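Local coordinates for proteolytically activated form of PPO4 Tyrosinase (Agaricus bisporus var. bisporus H97, PDB 4OUA), which uses a pair of copper ions to hydroxylate monophenols to o-diphenols and oxidise these to o-quinones, the initial step of melanin synthesis, at residues Ile165-Phe170 against Lys197-Pro202; Lys218-Leu223 against Asp371-Arg376. One frame throughout, in Å; residues are numbered along the deposited sequence.

Contact 1. Residues Ile165-Phe170 against Lys197-Pro202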
loop_
_atom_site.group_PDB
_atom_site.type_symbol
_atom_site.label_atom_id
_atom_site.label_comp_id
_atom_site.label_asym_id
_atom_site.label_seq_id
_atom_site.Cartn_x
_atom_site.Cartn_y
_atom_site.Cartn_z
ATOM N N ILE A 165 -13.410 0.882 -4.951
ATOM C CA ILE A 165 -12.001 1.153 -5.216
ATOM C C ILE A 165 -11.760 2.616 -5.583
ATOM O O ILE A 165 -10.678 3.152 -5.343
ATOM C CB ILE A 165 -11.463 0.250 -6.346
ATOM C CG1 ILE A 165 -11.616 -1.223 -5.966
ATOM C CG2 ILE A 165 -10.011 0.571 -6.647
ATOM C CD1 ILE A 165 -11.063 -2.181 -6.996
ATOM N N LEU A 166 -12.770 3.259 -6.159
ATOM C CA LEU A 166 -12.641 4.648 -6.590
ATOM C C LEU A 166 -12.418 5.608 -5.424
ATOM O O LEU A 166 -11.539 6.467 -5.476
ATOM C CB LEU A 166 -13.878 5.080 -7.381
ATOM C CG LEU A 166 -14.086 4.428 -8.749
ATOM C CD1 LEU A 166 -15.222 5.106 -9.493
ATOM C CD2 LEU A 166 -12.809 4.468 -9.570
ATOM N N ARG A 167 -13.211 5.459 -4.369
ATOM C CA ARG A 167 -13.178 6.412 -3.267
ATOM C C ARG A 167 -13.727 5.817 -1.977
ATOM O O ARG A 167 -14.519 4.876 -2.006
ATOM C CB ARG A 167 -13.979 7.660 -3.637
ATOM C CG ARG A 167 -15.460 7.377 -3.860
ATOM C CD ARG A 167 -16.188 8.573 -4.444
ATOM N NE ARG A 167 -15.694 8.926 -5.771
ATOM C CZ ARG A 167 -16.143 8.399 -6.905
ATOM N NH1 ARG A 167 -17.100 7.479 -6.881
ATOM N NH2 ARG A 167 -15.634 8.787 -8.067
ATOM N N TYR A 168 -13.300 6.370 -0.846
ATOM C CA TYR A 168 -13.887 6.019 0.442
ATOM C C TYR A 168 -14.836 7.117 0.905
ATOM O O TYR A 168 -14.534 8.305 0.778
ATOM C CB TYR A 168 -12.806 5.785 1.498
ATOM C CG TYR A 168 -13.357 5.676 2.902
ATOM C CD1 TYR A 168 -14.111 4.576 3.289
ATOM C CD2 TYR A 168 -13.130 6.675 3.839
ATOM C CE1 TYR A 168 -14.622 4.471 4.570
ATOM C CE2 TYR A 168 -13.637 6.579 5.123
ATOM C CZ TYR A 168 -14.381 5.474 5.483
ATOM O OH TYR A 168 -14.888 5.374 6.759
ATOM N N SER A 169 -15.985 6.717 1.438
ATOM C CA SER A 169 -16.952 7.672 1.960
ATOM C C SER A 169 -16.851 7.752 3.477
ATOM O O SER A 169 -17.116 6.776 4.174
ATOM C CB SER A 169 -18.374 7.288 1.545
ATOM O OG SER A 169 -18.507 7.248 0.133
ATOM N N PHE A 170 -16.456 8.916 3.984
ATOM C CA PHE A 170 -16.350 9.119 5.423
ATOM C C PHE A 170 -17.728 9.093 6.078
ATOM O O PHE A 170 -18.694 9.637 5.541
ATOM C CB PHE A 170 -15.644 10.440 5.735
ATOM C CG PHE A 170 -14.186 10.452 5.369
ATOM C CD1 PHE A 170 -13.775 10.862 4.111
ATOM C CD2 PHE A 170 -13.225 10.056 6.285
ATOM C CE1 PHE A 170 -12.434 10.875 3.774
ATOM C CE2 PHE A 170 -11.883 10.066 5.955
ATOM C CZ PHE A 170 -11.486 10.476 4.697
ATOM N N LYS A 197 -13.248 22.225 -6.552
ATOM C CA LYS A 197 -13.199 21.099 -5.620
ATOM C C LYS A 197 -13.871 19.835 -6.163
ATOM O O LYS A 197 -14.053 18.860 -5.433
ATOM C CB LYS A 197 -13.832 21.495 -4.284
ATOM C CG LYS A 197 -13.194 22.716 -3.636
ATOM C CD LYS A 197 -13.963 23.153 -2.398
ATOM C CE LYS A 197 -13.374 24.420 -1.796
ATOM N NZ LYS A 197 -13.316 25.535 -2.782
ATOM N N LYS A 198 -14.232 19.851 -7.444
ATOM C CA LYS A 198 -14.809 18.675 -8.089
ATOM C C LYS A 198 -13.723 17.733 -8.600
ATOM O O LYS A 198 -12.672 18.177 -9.068
ATOM C CB LYS A 198 -15.726 19.080 -9.245
ATOM C CG LYS A 198 -17.035 19.720 -8.824
ATOM C CD LYS A 198 -17.902 20.023 -10.037
ATOM C CE LYS A 198 -19.241 20.617 -9.635
ATOM N NZ LYS A 198 -20.080 20.942 -10.821
ATOM N N GLU A 199 -13.984 16.433 -8.515
ATOM C CA GLU A 199 -13.053 15.426 -9.009
ATOM C C GLU A 199 -12.922 15.497 -10.529
ATOM O O GLU A 199 -13.899 15.751 -11.233
ATOM C CB GLU A 199 -13.507 14.029 -8.584
ATOM C CG GLU A 199 -12.600 12.901 -9.051
ATOM C CD GLU A 199 -13.169 11.532 -8.734
ATOM O OE1 GLU A 199 -14.175 11.144 -9.366
ATOM O OE2 GLU A 199 -12.614 10.843 -7.851
ATOM N N ASN A 200 -11.712 15.272 -11.030
ATOM C CA ASN A 200 -11.460 15.293 -12.467
ATOM C C ASN A 200 -10.677 14.063 -12.923
ATOM O O ASN A 200 -9.455 14.108 -13.063
ATOM C CB ASN A 200 -10.708 16.567 -12.860
ATOM C CG ASN A 200 -10.707 16.811 -14.361
ATOM O OD1 ASN A 200 -11.071 15.938 -15.149
ATOM N ND2 ASN A 200 -10.291 18.008 -14.760
ATOM N N ILE A 201 -11.391 12.968 -13.152
ATOM C CA ILE A 201 -10.770 11.722 -13.589
ATOM C C ILE A 201 -10.192 11.802 -15.006
ATOM O O ILE A 201 -9.086 11.315 -15.245
ATOM C CB ILE A 201 -11.767 10.551 -13.526
ATOM C CG1 ILE A 201 -12.220 10.318 -12.084
ATOM C CG2 ILE A 201 -11.140 9.288 -14.090
ATOM C CD1 ILE A 201 -13.198 9.170 -11.928
ATOM N N PRO A 202 -10.938 12.402 -15.952
ATOM C CA PRO A 202 -10.439 12.537 -17.326
ATOM C C PRO A 202 -9.070 13.209 -17.394
ATOM O O PRO A 202 -8.189 12.738 -18.113
ATOM C CB PRO A 202 -11.503 13.407 -18.001
ATOM C CG PRO A 202 -12.745 13.128 -17.239
ATOM C CD PRO A 202 -12.313 12.917 -15.816
#
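R167 and E199 meet through one charged bond that spans two backbones lying well apart, their CA atoms 10.7 Å from each other. NH2 of R167 donates to OE1 of E199 over 3.1 Å, and the pair is a salt bridge with an N-H...O angle of 140°. OE1 is approached on the syn side of the carboxylate and lies close to the guanidinium plane, at its edge. The two flat groups are nevertheless turned 49° against each other, and OE2 of E199 stays farther off, 3.7 Å from the same NH2; the bridge is single rather than a paired, two-point one. The glutamate does its share by reaching: its CG is anti to the backbone N (chi1 -180°) and the chain runs on extended. The arginine instead folds, with a bend at chi3, and CB of its neighbour L166 sits 3.9 Å above one guanidinium face, offset toward the rim. N200, at the N-cap position, uses OD1 to receive the backbone N of A203. The contact thus ties the loop that follows strand 158-162 to the residues leading into helix 201-224, E199 standing two positions ahead of its first residue, at the protein surface; elsewhere in the same loop I165 packs on helix 25-39 and F170 on helix 49-54.

Contact 2. Residues Lys218-Leu223 against Asp371-Arg376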
loop_
_atom_site.group_PDB
_atom_site.type_symbol
_atom_site.label_atom_id
_atom_site.label_comp_id
_atom_site.label_asym_id
_atom_site.label_seq_id
_atom_site.Cartn_x
_atom_site.Cartn_y
_atom_site.Cartn_z
ATOM N N LYS A 218 12.393 6.589 -14.093
ATOM C CA LYS A 218 12.653 6.833 -12.680
ATOM C C LYS A 218 12.702 5.522 -11.901
ATOM O O LYS A 218 13.569 5.328 -11.048
ATOM C CB LYS A 218 11.590 7.751 -12.076
ATOM C CG LYS A 218 11.702 9.213 -12.470
ATOM C CD LYS A 218 10.956 10.087 -11.470
ATOM C CE LYS A 218 10.888 11.539 -11.916
ATOM N NZ LYS A 218 9.934 11.731 -13.043
ATOM N N THR A 219 11.764 4.628 -12.203
ATOM C CA THR A 219 11.675 3.345 -11.517
ATOM C C THR A 219 12.872 2.462 -11.837
ATOM O O THR A 219 13.403 1.780 -10.962
ATOM C CB THR A 219 10.387 2.595 -11.890
ATOM O OG1 THR A 219 9.251 3.423 -11.610
ATOM C CG2 THR A 219 10.277 1.305 -11.093
ATOM N N TYR A 220 13.288 2.480 -13.098
ATOM C CA TYR A 220 14.439 1.705 -13.547
ATOM C C TYR A 220 15.693 2.064 -12.757
ATOM O O TYR A 220 16.336 1.194 -12.170
ATOM C CB TYR A 220 14.672 1.923 -15.044
ATOM C CG TYR A 220 15.830 1.141 -15.617
ATOM C CD1 TYR A 220 15.705 -0.210 -15.908
ATOM C CD2 TYR A 220 17.048 1.758 -15.877
ATOM C CE1 TYR A 220 16.764 -0.928 -16.435
ATOM C CE2 TYR A 220 18.113 1.046 -16.406
ATOM C CZ TYR A 220 17.964 -0.295 -16.681
ATOM O OH TYR A 220 19.020 -1.004 -17.205
ATOM N N ASN A 221 16.029 3.351 -12.736
ATOM C CA ASN A 221 17.228 3.823 -12.052
ATOM C C ASN A 221 17.177 3.587 -10.546
ATOM O O ASN A 221 18.213 3.431 -9.899
ATOM C CB ASN A 221 17.448 5.311 -12.331
ATOM C CG ASN A 221 17.676 5.601 -13.800
ATOM O OD1 ASN A 221 18.391 4.870 -14.487
ATOM N ND2 ASN A 221 17.061 6.669 -14.294
ATOM N N MET A 222 15.970 3.564 -9.994
ATOM C CA MET A 222 15.786 3.335 -8.566
ATOM C C MET A 222 16.129 1.899 -8.200
ATOM O O MET A 222 16.842 1.647 -7.229
ATOM C CB MET A 222 14.348 3.662 -8.157
ATOM C CG MET A 222 13.990 3.293 -6.722
ATOM S SD MET A 222 13.247 1.655 -6.581
ATOM C CE MET A 222 11.907 1.786 -7.760
ATOM N N LEU A 223 15.622 0.962 -8.995
ATOM C CA LEU A 223 15.795 -0.461 -8.732
ATOM C C LEU A 223 17.231 -0.932 -8.944
ATOM O O LEU A 223 17.774 -1.681 -8.132
ATOM C CB LEU A 223 14.850 -1.273 -9.620
ATOM C CG LEU A 223 13.356 -1.096 -9.342
ATOM C CD1 LEU A 223 12.516 -1.767 -10.421
ATOM C CD2 LEU A 223 13.005 -1.642 -7.966
ATOM N N ASP A 371 17.610 -9.268 -15.397
ATOM C CA ASP A 371 17.099 -9.329 -16.762
ATOM C C ASP A 371 15.638 -8.909 -16.794
ATOM O O ASP A 371 15.179 -8.284 -17.749
ATOM C CB ASP A 371 17.251 -10.734 -17.346
ATOM C CG ASP A 371 18.690 -11.087 -17.654
ATOM O OD1 ASP A 371 19.549 -10.181 -17.621
ATOM O OD2 ASP A 371 18.959 -12.272 -17.939
ATOM N N HIS A 372 14.914 -9.264 -15.736
ATOM C CA HIS A 372 13.505 -8.919 -15.608
ATOM C C HIS A 372 13.314 -7.405 -15.575
ATOM O O HIS A 372 12.489 -6.855 -16.309
ATOM C CB HIS A 372 12.919 -9.560 -14.349
ATOM C CG HIS A 372 11.470 -9.258 -14.134
ATOM N ND1 HIS A 372 10.524 -9.399 -15.125
ATOM C CD2 HIS A 372 10.804 -8.825 -13.037
ATOM C CE1 HIS A 372 9.339 -9.064 -14.650
ATOM N NE2 HIS A 372 9.480 -8.711 -13.386
ATOM N N ILE A 373 14.086 -6.736 -14.725
ATOM C CA ILE A 373 14.012 -5.283 -14.605
ATOM C C ILE A 373 14.427 -4.591 -15.901
ATOM O O ILE A 373 13.735 -3.692 -16.379
ATOM C CB ILE A 373 14.893 -4.771 -13.454
ATOM C CG1 ILE A 373 14.436 -5.387 -12.128
ATOM C CG2 ILE A 373 14.850 -3.252 -13.390
ATOM C CD1 ILE A 373 15.268 -4.967 -10.935
ATOM N N ASP A 374 15.556 -5.018 -16.461
ATOM C CA ASP A 374 16.059 -4.473 -17.721
ATOM C C ASP A 374 15.028 -4.556 -18.842
ATOM O O ASP A 374 14.818 -3.596 -19.582
ATOM C CB ASP A 374 17.328 -5.210 -18.152
ATOM C CG ASP A 374 18.522 -4.866 -17.294
ATOM O OD1 ASP A 374 18.651 -3.687 -16.903
ATOM O OD2 ASP A 374 19.333 -5.776 -17.016
ATOM N N ARG A 375 14.390 -5.714 -18.958
ATOM C CA ARG A 375 13.452 -5.980 -20.038
ATOM C C ARG A 375 12.117 -5.264 -19.839
ATOM O O ARG A 375 11.393 -5.008 -20.801
ATOM C CB ARG A 375 13.230 -7.489 -20.166
ATOM C CG ARG A 375 12.060 -7.893 -21.045
ATOM C CD ARG A 375 12.036 -9.396 -21.252
ATOM N NE ARG A 375 12.240 -10.122 -20.003
ATOM C CZ ARG A 375 13.338 -10.811 -19.709
ATOM N NH1 ARG A 375 14.334 -10.881 -20.581
ATOM N NH2 ARG A 375 13.437 -11.439 -18.545
ATOM N N ARG A 376 11.799 -4.931 -18.591
ATOM C CA ARG A 376 10.499 -4.349 -18.278
ATOM C C ARG A 376 10.551 -2.834 -18.086
ATOM O O ARG A 376 9.640 -2.121 -18.504
ATOM C CB ARG A 376 9.915 -5.011 -17.027
ATOM C CG ARG A 376 8.486 -4.597 -16.709
ATOM C CD ARG A 376 7.889 -5.490 -15.632
ATOM N NE ARG A 376 6.491 -5.174 -15.354
ATOM C CZ ARG A 376 5.461 -5.671 -16.033
ATOM N NH1 ARG A 376 5.670 -6.507 -17.041
ATOM N NH2 ARG A 376 4.221 -5.331 -15.708
#
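Y220 reaches across from helix 201-224 to D374 of helix 362-377 and supplies the polar part of this interface. Its OH donates to OD1 of D374 over 2.7 Å, meeting that oxygen nearly in line with its C-O bond, while ring and carboxylate planes stand 50° apart. With CG anti to the backbone N (chi1 -179°), the tyrosine ring is carried out to the second helix, and CE1 comes edge-on to the aspartate, 3.8 Å from CA of D374. The same OD1 also forms a salt bridge with K224, so one carboxylate oxygen takes both a hydroxyl and an ammonium, which would be expected to favour the charged form of the acid. The two segments belong to an antiparallel helix pair, their axes 10.2 Å apart at closest approach with 162° between their directions; it joins a helix of the central tyrosinase domain to one near the C-terminus. Helix 201-224 in turn backs onto helices 246-258 and 277-295, which carry the copper ligands H250, H254 and H282; the side chains of L223 and H250 are about 11 Å apart. Apolar contacts line the interface beside the hydrogen bond. I373 splits its branches: CG2 lies 4.0 Å from CD1 of Y220 and 4.1 Å from CD1 of L223, whereas CD1 of I373 touches CB of L223 at 3.9 Å. A phenylalanine in place of Y220 would probably leave OD1 of D374 without its hydroxyl partner. L223 also packs on H288 and I373 on L295, both of helix 277-295, and Y377 touches Y220 and L223.

In the fold
Helix 201-224 links both contacts, contact 1 lying just ahead of its N-terminal end and contact 2 near its other end, and their centres lie 31 Å apart with no touch between them. Contact 1 is a surface contact, loop against the lead-in to the helix, and rests on a single charge pair with little buried area, 109 Å². Contact 2 is partly buried, helix against helix, and covers about twice as much, 212 Å²; there a hydroxyl-carboxylate bond runs beside apolar packing by two buried residues. Each illustrates chemistry following place: a long-reaching ion pair serves where the backbones stay far apart, whereas apolar side chains meet where the helices bring their backbones closer.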